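Local coordinates for protein L-methionine gamma-lyase (Fusobacterium nucleatum subsp. nucleatum, PDB 6LXU) that belongs to the pyridoxal-phosphate-dependent enzymes of the Cys/Met metabolism family and carries its cofactor on a modified lysine, at residues C116-A119 and L120-G124; V238-K241 and D242-A246. All coordinates share one frame; numbering follows the deposited sequence. Where two conformers were deposited one is given.

Contact 1. Residues C116-A119 and L120-G124; sequences CTFA and LMNHG
Phe118 and Asn122, one helical turn apart, carry the main side-chain contact. Asn122 CB lies over one face of the Phe118 ring, 4.2 Å from the ring centroid and 26° off its normal, a CH-pi contact displaced toward the rim. With CG anti to the backbone N (chi1 -177°), Phe118 runs beside Asn122 in the same direction, and Asn122 ND2 comes within 3.7 Å of Phe118 CE2; ring and amide planes differ by 36°. Asn122 ND2 also lies over one face of the His123 ring, near its rim.

The backbone supplies the i-to-i+4 bonds of an alpha helix, Leu120 N to Cys116 O and Met121 N to Thr117 O among them. Asn122 N reaches Phe118 O at 2.8 Å. Ala119 O takes two donors: His123 N at 2.9 Å, and Gly124 N in a weak bond of 3.3 Å, the sign of a turn widening to pi type; Gly124 N is shared, again weakly, with Leu120 O.

Helix 115-125 connects strands 106-110 and 131-135 in a beta-alpha-beta unit. Thr117 and Leu120 pack on helix 89-100, Met121 reaches Tyr155 of strand 151-157, and the Phe118 ring meets Phe134 of strand 131-135.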
ATOM      1  N   CYS A 116      18.457   8.015 -21.316  1.00  8.16           N
ATOM      2  CA  CYS A 116      17.876   6.733 -21.687  1.00  7.68           C
ATOM      3  C   CYS A 116      17.085   6.839 -22.980  1.00  7.31           C
ATOM      4  O   CYS A 116      16.999   5.871 -23.736  1.00  7.51           O
ATOM      5  CB  CYS A 116      17.003   6.167 -20.575  1.00  7.56           C
ATOM      6  SG  CYS A 116      17.898   5.859 -19.043  1.00  8.52           S
ATOM      7  N   THR A 117      16.478   8.005 -23.229  1.00  7.21           N
ATOM      8  CA  THR A 117      15.814   8.220 -24.514  1.00  7.34           C
ATOM      9  C   THR A 117      16.832   8.238 -25.653  1.00  7.70           C
ATOM     10  O   THR A 117      16.588   7.648 -26.696  1.00  8.02           O
ATOM     11  CB  THR A 117      14.988   9.510 -24.519  1.00  7.42           C
ATOM     12  OG1 THR A 117      14.131   9.502 -23.362  1.00  7.32           O
ATOM     13  CG2 THR A 117      14.151   9.615 -25.791  1.00  7.68           C
ATOM     14  N   PHE A 118      17.949   8.928 -25.433  1.00  8.61           N
ATOM     15  CA  PHE A 118      19.015   8.914 -26.428  1.00  9.27           C
ATOM     16  C   PHE A 118      19.443   7.486 -26.743  1.00  9.24           C
ATOM     17  O   PHE A 118      19.610   7.126 -27.909  1.00  9.56           O
ATOM     18  CB  PHE A 118      20.213   9.742 -25.984  1.00 10.23           C
ATOM     19  CG  PHE A 118      21.292   9.789 -27.020  1.00 11.33           C
ATOM     20  CD1 PHE A 118      21.227  10.698 -28.067  1.00 12.27           C
ATOM     21  CD2 PHE A 118      22.323   8.865 -27.001  1.00 12.39           C
ATOM     22  CE1 PHE A 118      22.208  10.713 -29.055  1.00 13.09           C
ATOM     23  CE2 PHE A 118      23.299   8.866 -27.990  1.00 13.26           C
ATOM     24  CZ  PHE A 118      23.235   9.792 -29.009  1.00 13.44           C
ATOM     25  N   ALA A 119      19.608   6.664 -25.711  1.00  8.90           N
ATOM     26  CA  ALA A 119      20.002   5.277 -25.910  1.00  9.28           C
ATOM     27  C   ALA A 119      18.954   4.481 -26.677  1.00  8.98           C
ATOM     28  O   ALA A 119      19.284   3.708 -27.584  1.00  9.74           O
ATOM     29  CB  ALA A 119      20.301   4.610 -24.577  1.00  9.26           C
ATOM     30  N   LEU A 120      17.675   4.669 -26.335  1.00  8.77           N
ATOM     31  CA  LEU A 120      16.587   4.046 -27.070  1.00  8.98           C
ATOM     32  C   LEU A 120      16.623   4.449 -28.550  1.00  9.57           C
ATOM     33  O   LEU A 120      16.485   3.597 -29.424  1.00 10.31           O
ATOM     34  CB  LEU A 120      15.237   4.430 -26.449  1.00  8.64           C
ATOM     35  CG  LEU A 120      13.987   3.999 -27.210  1.00  8.54           C
ATOM     36  CD1 LEU A 120      13.943   2.489 -27.400  1.00  8.61           C
ATOM     37  CD2 LEU A 120      12.757   4.485 -26.466  1.00  8.67           C
ATOM     38  N   MET A 121      16.828   5.735 -28.805  1.00  9.95           N
ATOM     39  CA  MET A 121      16.886   6.247 -30.185  0.60 10.30           C
ATOM     40  C   MET A 121      18.108   5.714 -30.935  1.00 10.96           C
ATOM     41  O   MET A 121      17.986   5.184 -32.049  1.00 11.96           O
ATOM     42  CB  MET A 121      16.937   7.778 -30.197  0.60 10.10           C
ATOM     43  CG  MET A 121      15.676   8.484 -29.714  0.60  9.88           C
ATOM     44  SD  MET A 121      14.282   8.348 -30.838  0.60  9.22           S
ATOM     45  CE  MET A 121      13.215   9.582 -30.099  0.60  9.30           C
ATOM     46  N   ASN A 122      19.271   5.873 -30.334  1.00 10.94           N
ATOM     47  CA  ASN A 122      20.539   5.618 -31.020  1.00 11.77           C
ATOM     48  C   ASN A 122      20.888   4.143 -31.146  1.00 12.30           C
ATOM     49  O   ASN A 122      21.480   3.738 -32.159  1.00 12.88           O
ATOM     50  CB  ASN A 122      21.647   6.347 -30.276  1.00 12.63           C
ATOM     51  CG  ASN A 122      22.945   6.397 -31.050  1.00 13.78           C
ATOM     52  OD1 ASN A 122      22.961   6.711 -32.230  1.00 15.29           O
ATOM     53  ND2 ASN A 122      24.040   6.115 -30.367  1.00 15.26           N
ATOM     54  N   HIS A 123      20.546   3.349 -30.132  1.00 12.41           N
ATOM     55  CA  HIS A 123      20.913   1.930 -30.077  1.00 14.13           C
ATOM     56  C   HIS A 123      19.760   0.946 -30.166  1.00 13.56           C
ATOM     57  O   HIS A 123      19.993  -0.214 -30.528  1.00 15.96           O
ATOM     58  CB  HIS A 123      21.729   1.641 -28.812  1.00 16.10           C
ATOM     59  CG  HIS A 123      23.084   2.275 -28.822  1.00 18.91           C
ATOM     60  ND1 HIS A 123      23.526   3.122 -27.828  1.00 22.37           N
ATOM     61  CD2 HIS A 123      24.082   2.210 -29.733  1.00 21.48           C
ATOM     62  CE1 HIS A 123      24.748   3.531 -28.116  1.00 22.57           C
ATOM     63  NE2 HIS A 123      25.111   2.989 -29.263  1.00 22.35           N
ATOM     64  N   GLY A 124      18.544   1.360 -29.794  1.00 12.01           N
ATOM     65  CA  GLY A 124      17.391   0.469 -29.770  1.00 11.93           C
ATOM     66  C   GLY A 124      16.613   0.506 -31.061  1.00 11.48           C
ATOM     67  O   GLY A 124      16.528  -0.492 -31.769  1.00 11.72           O
TER

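Contact 2. Residues V238-K241 and D242-A246; sequences VGLK and DMTGA
Val238 O accepts two backbone donors, Asp242 N at 3.0 Å and Met243 N at 3.3 Å, which marks the change from alpha to wider pi-type turns at the end of helix 229-244. Gly239 O continues the i-to-i+5 pattern, taking Thr244 N at 2.9 Å and, weakly, Met243 N, which is thus shared between two carbonyls. Gly245 N makes a weak bond to Leu240 O. Gly245 then leaves helical geometry with positive phi, which ends the helix.

Among the side chains, Lys241 and Asp242 run side by side. In the conformer described, the lysine chain, extended at first, bends at its last two torsions (81° and 82°), bringing NZ to the syn side of Asp242 OD1 at 3.0 Å in a salt bridge, 15° out of the carboxylate plane. In this same conformer a water accepts from Lys241 NZ and donates weakly to Asp242 OD2, so the pair is also bridged through solvent. Val238 CG1 packs against Met243 SD, again in the conformer described.

The second subunit packs on this helix end: its Trp98 NE1 bonds to Met243 O, and its Ser88 OG to Gly245 O. Within the chain, Thr244 OG1 bonds to Ser95 OG and closes an ST turn by accepting from Ala246 N at 3.2 Å.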
ATOM      1  N   VAL A 238      -1.861  -1.251 -28.496  1.00  7.88           N
ATOM      2  CA  VAL A 238      -0.727  -1.828 -29.215  1.00  8.33           C
ATOM      3  C   VAL A 238       0.535  -1.697 -28.368  1.00  8.04           C
ATOM      4  O   VAL A 238       1.073  -2.710 -27.868  1.00  8.02           O
ATOM      5  CB  VAL A 238      -0.550  -1.207 -30.619  1.00  9.07           C
ATOM      6  CG1 VAL A 238       0.655  -1.819 -31.321  1.00  9.64           C
ATOM      7  CG2 VAL A 238      -1.817  -1.396 -31.454  1.00  9.54           C
ATOM      8  N   GLY A 239       0.997  -0.471 -28.180  1.00  7.97           N
ATOM      9  CA  GLY A 239       2.253  -0.221 -27.478  1.00  8.08           C
ATOM     10  C   GLY A 239       2.269  -0.772 -26.069  1.00  7.85           C
ATOM     11  O   GLY A 239       3.128  -1.594 -25.718  1.00  8.06           O
ATOM     12  N   LEU A 240       1.321  -0.345 -25.260  1.00  7.26           N
ATOM     13  CA  LEU A 240       1.243  -0.794 -23.869  1.00  7.23           C
ATOM     14  C   LEU A 240       0.814  -2.253 -23.769  1.00  7.01           C
ATOM     15  O   LEU A 240       1.448  -3.054 -23.069  1.00  6.98           O
ATOM     16  CB  LEU A 240       0.289   0.104 -23.083  1.00  7.64           C
ATOM     17  CG  LEU A 240      -0.059  -0.321 -21.652  1.00  7.90           C
ATOM     18  CD1 LEU A 240       1.160  -0.442 -20.747  1.00  7.99           C
ATOM     19  CD2 LEU A 240      -1.047   0.669 -21.050  1.00  8.41           C
ATOM     20  N   LYS A 241      -0.248  -2.628 -24.475  1.00  6.98           N
ATOM     21  CA  LYS A 241      -0.827  -3.955 -24.311  0.60  7.12           C
ATOM     22  C   LYS A 241       0.165  -5.069 -24.648  1.00  6.95           C
ATOM     23  O   LYS A 241       0.250  -6.071 -23.927  1.00  7.07           O
ATOM     24  CB  LYS A 241      -2.082  -4.125 -25.190  0.60  7.49           C
ATOM     25  CG  LYS A 241      -2.848  -5.409 -24.904  0.60  7.86           C
ATOM     26  CD  LYS A 241      -4.129  -5.523 -25.720  0.60  8.22           C
ATOM     27  CE  LYS A 241      -3.893  -6.012 -27.139  0.60  8.55           C
ATOM     28  NZ  LYS A 241      -3.768  -7.493 -27.187  0.60  9.15           N
ATOM     29  N   ASP A 242       0.883  -4.892 -25.758  1.00  7.00           N
ATOM     30  CA  ASP A 242       1.692  -5.959 -26.345  1.00  7.54           C
ATOM     31  C   ASP A 242       3.177  -5.657 -26.433  1.00  7.53           C
ATOM     32  O   ASP A 242       3.973  -6.601 -26.338  1.00  8.59           O
ATOM     33  CB  ASP A 242       1.210  -6.268 -27.777  1.00  8.55           C
ATOM     34  CG  ASP A 242      -0.240  -6.736 -27.867  1.00  9.31           C
ATOM     35  OD1 ASP A 242      -0.755  -7.286 -26.899  1.00 10.31           O
ATOM     36  OD2 ASP A 242      -0.831  -6.583 -28.962  1.00 11.81           O
ATOM     37  N   MET A 243       3.574  -4.411 -26.663  1.00  7.12           N
ATOM     38  CA  MET A 243       4.964  -4.181 -27.018  0.60  6.86           C
ATOM     39  C   MET A 243       5.864  -3.725 -25.880  1.00  6.53           C
ATOM     40  O   MET A 243       7.075  -3.852 -25.987  1.00  6.38           O
ATOM     41  CB  MET A 243       5.029  -3.238 -28.193  0.60  6.97           C
ATOM     42  CG  MET A 243       4.167  -3.740 -29.340  0.60  7.09           C
ATOM     43  SD  MET A 243       4.305  -2.786 -30.848  0.60  7.64           S
ATOM     44  CE  MET A 243       5.950  -3.218 -31.414  0.60  8.01           C
ATOM     45  N   THR A 244       5.279  -3.235 -24.783  1.00  5.84           N
ATOM     46  CA  THR A 244       6.048  -2.945 -23.583  1.00  5.56           C
ATOM     47  C   THR A 244       5.481  -3.608 -22.337  1.00  5.18           C
ATOM     48  O   THR A 244       6.240  -3.919 -21.424  1.00  5.41           O
ATOM     49  CB  THR A 244       6.148  -1.445 -23.306  1.00  5.46           C
ATOM     50  OG1 THR A 244       4.863  -0.965 -22.893  1.00  5.44           O
ATOM     51  CG2 THR A 244       6.650  -0.670 -24.519  1.00  5.53           C
ATOM     52  N   GLY A 245       4.164  -3.762 -22.243  1.00  5.05           N
ATOM     53  CA  GLY A 245       3.590  -4.248 -21.005  1.00  4.89           C
ATOM     54  C   GLY A 245       3.951  -3.410 -19.786  1.00  4.73           C
ATOM     55  O   GLY A 245       3.994  -3.937 -18.678  1.00  4.85           O
ATOM     56  N   ALA A 246       4.183  -2.112 -19.968  1.00  4.74           N
ATOM     57  CA  ALA A 246       4.595  -1.242 -18.861  1.00  4.84           C
ATOM     58  C   ALA A 246       3.369  -0.772 -18.067  1.00  4.85           C
ATOM     59  O   ALA A 246       3.016   0.405 -18.062  1.00  4.91           O
ATOM     60  CB  ALA A 246       5.397  -0.079 -19.398  1.00  5.07           C
TER
HETATM   61  O   HOH W   1      -3.960  -7.328 -30.119  1.00 27.46           O

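In the fold
Contact 1 takes up nearly all of helix 115-125, contact 2 the last turns of helix 229-244; both widen to pi-type turns toward the C-terminal end. Within one chain their centres are 18 Å apart and their nearest atoms about 8 Å, so they do not touch. They meet instead across the subunit interface: Cys116 and Ala119 of contact 1 pack on Asp242 of the second subunit, and Leu120 on its Met243. Helix 89-100 of the same chain borders both contacts. In contact 1 the side chain of Cys116 is about 4 Å from a bound MPD, probably from the crystallisation liquor; in contact 2 the side chain of Lys241 is about 5 Å from a bound MPD.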